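Local atomic coordinates of UDP-glucose 4-epimerase (PDB entry 7K3P), a protein that probably interconverts the glucose and galactose forms of UDP-sugars, and their N-acetylated counterparts, by inverting the configuration at C4 with the help of bound NAD. Residues A[211-216]-A[281-286]. The protein carries 2 engineered substitutions. Residues are numbered along the deposited sequence; the frame is centred on the assembly and turned at random.
Sequences LLIKVA and KEVIEA
Within 281-286, Val283 makes all the close contacts with 211-216, packing against the side chains of Leu212, Ile213 and Ala216. All of these contacts are apolar; no hydrogen bond or salt bridge crosses. The ends of Leu212 and Val283 meet head-on, and the fit is tight: Leu212 CD2 presses on both CB and CG2 of Val283, each 3.4 Å away, nearer than carbon atoms normally pack. A chi1 of 170° swings Val283 CG1 opposite the backbone N, where it lies against Leu212 CG at 3.7 Å and also reaches the other two residues. It meets the methyl of Ala216, with CB 3.9 Å from Val283 CG1, and more loosely the flank of Ile213, whose side chain crosses the valine at about a right angle, CG1 to Val283 CG1 being 4.1 Å. At Ala216 the backbones come near, its CA 6.4 Å from the CA of Ile284. The segment axes run in the same general direction, inclined by 32° and 9.9 Å apart at closest approach.

Further apolar groups close the surroundings: Phe245 touches Leu212 and Ile213, Leu227 touches Ala216 and Ile284, and Ile333 and Ala337 of helix 330-343 pack on Ile213. Being wholly hydrocarbon and buried, the interface joins two helices of the smaller domain, beside the NAD-binding Rossmann fold, through shape and exclusion of water rather than directional bonds.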
loop_
_atom_site.group_PDB
_atom_site.type_symbol
_atom_site.label_atom_id
_atom_site.label_comp_id
_atom_site.label_asym_id
_atom_site.label_seq_id
_atom_site.Cartn_x
_atom_site.Cartn_y
_atom_site.Cartn_z
ATOM N N LEU A 211 3.191 -11.804 22.590
ATOM C CA LEU A 211 2.280 -12.951 22.557
ATOM C C LEU A 211 2.267 -13.671 23.910
ATOM O O LEU A 211 1.840 -14.831 24.003
ATOM C CB LEU A 211 2.697 -13.928 21.451
ATOM C CG LEU A 211 2.552 -13.425 20.013
ATOM C CD1 LEU A 211 3.277 -14.331 19.003
ATOM C CD2 LEU A 211 1.079 -13.346 19.684
ATOM N N LEU A 212 2.742 -12.984 24.949
ATOM C CA LEU A 212 2.884 -13.589 26.284
ATOM C C LEU A 212 1.603 -14.222 26.851
ATOM O O LEU A 212 1.635 -15.330 27.388
ATOM C CB LEU A 212 3.442 -12.569 27.276
ATOM C CG LEU A 212 3.254 -12.947 28.752
ATOM C CD1 LEU A 212 4.121 -14.134 29.139
ATOM C CD2 LEU A 212 3.527 -11.761 29.655
ATOM N N ILE A 213 0.478 -13.523 26.740
ATOM C CA ILE A 213 -0.780 -14.085 27.231
ATOM C C ILE A 213 -1.198 -15.337 26.446
ATOM O O ILE A 213 -1.656 -16.324 27.033
ATOM C CB ILE A 213 -1.906 -13.051 27.232
ATOM C CG1 ILE A 213 -1.530 -11.882 28.140
ATOM C CG2 ILE A 213 -3.200 -13.676 27.714
ATOM C CD1 ILE A 213 -2.720 -11.246 28.848
ATOM N N LYS A 214 -1.034 -15.301 25.126
ATOM C CA LYS A 214 -1.351 -16.466 24.299
ATOM C C LYS A 214 -0.493 -17.670 24.722
ATOM O O LYS A 214 -1.007 -18.768 24.936
ATOM C CB LYS A 214 -1.165 -16.144 22.811
ATOM C CG LYS A 214 -1.499 -17.294 21.854
ATOM C CD LYS A 214 -2.976 -17.681 21.917
ATOM C CE LYS A 214 -3.354 -18.641 20.788
ATOM N NZ LYS A 214 -4.801 -19.020 20.853
ATOM N N VAL A 215 0.810 -17.449 24.871
ATOM C CA VAL A 215 1.729 -18.508 25.292
ATOM C C VAL A 215 1.366 -19.047 26.683
ATOM O O VAL A 215 1.328 -20.262 26.910
ATOM C CB VAL A 215 3.187 -17.997 25.297
ATOM C CG1 VAL A 215 4.107 -18.977 26.012
ATOM C CG2 VAL A 215 3.664 -17.743 23.885
ATOM N N ALA A 216 1.102 -18.138 27.612
ATOM C CA ALA A 216 0.699 -18.523 28.960
ATOM C C ALA A 216 -0.575 -19.377 28.922
ATOM O O ALA A 216 -0.663 -20.400 29.594
ATOM C CB ALA A 216 0.496 -17.290 29.825
ATOM N N LYS A 281 6.064 -11.924 34.585
ATOM C CA LYS A 281 5.882 -12.535 35.888
ATOM C C LYS A 281 4.424 -12.395 36.350
ATOM O O LYS A 281 3.821 -13.352 36.854
ATOM C CB LYS A 281 6.826 -11.854 36.877
ATOM C CG LYS A 281 7.372 -12.750 37.970
ATOM C CD LYS A 281 8.283 -11.945 38.922
ATOM C CE LYS A 281 8.537 -12.694 40.236
ATOM N NZ LYS A 281 9.659 -12.118 41.049
ATOM N N GLU A 282 3.853 -11.207 36.164
ATOM C CA GLU A 282 2.451 -10.981 36.515
ATOM C C GLU A 282 1.515 -11.917 35.741
ATOM O O GLU A 282 0.637 -12.567 36.329
ATOM C CB GLU A 282 2.076 -9.517 36.284
ATOM C CG GLU A 282 2.679 -8.559 37.329
ATOM C CD GLU A 282 2.577 -7.089 36.925
ATOM O OE1 GLU A 282 2.308 -6.821 35.731
ATOM O OE2 GLU A 282 2.772 -6.204 37.796
ATOM N N VAL A 283 1.722 -11.998 34.427
ATOM C CA VAL A 283 0.885 -12.829 33.574
ATOM C C VAL A 283 0.981 -14.306 33.959
ATOM O O VAL A 283 -0.022 -15.027 33.973
ATOM C CB VAL A 283 1.235 -12.632 32.077
ATOM C CG1 VAL A 283 0.535 -13.669 31.223
ATOM C CG2 VAL A 283 0.854 -11.208 31.635
ATOM N N ILE A 284 2.185 -14.760 34.279
ATOM C CA ILE A 284 2.360 -16.148 34.699
ATOM C C ILE A 284 1.586 -16.426 35.986
ATOM O O ILE A 284 0.794 -17.376 36.050
ATOM C CB ILE A 284 3.844 -16.499 34.876
ATOM C CG1 ILE A 284 4.516 -16.596 33.502
ATOM C CG2 ILE A 284 3.991 -17.809 35.647
ATOM C CD1 ILE A 284 6.029 -16.535 33.545
ATOM N N GLU A 285 1.796 -15.585 36.999
ATOM C CA GLU A 285 1.086 -15.729 38.274
ATOM C C GLU A 285 -0.436 -15.723 38.070
ATOM O O GLU A 285 -1.136 -16.626 38.530
ATOM C CB GLU A 285 1.499 -14.629 39.265
ATOM C CG GLU A 285 1.142 -14.939 40.736
ATOM C CD GLU A 285 1.290 -13.731 41.674
ATOM O OE1 GLU A 285 0.258 -13.240 42.186
ATOM O OE2 GLU A 285 2.433 -13.280 41.912
ATOM N N ALA A 286 -0.938 -14.710 37.365
ATOM C CA ALA A 286 -2.363 -14.623 37.054
ATOM C C ALA A 286 -2.892 -15.837 36.280
ATOM O O ALA A 286 -3.940 -16.383 36.619
ATOM C CB ALA A 286 -2.669 -13.329 36.302
#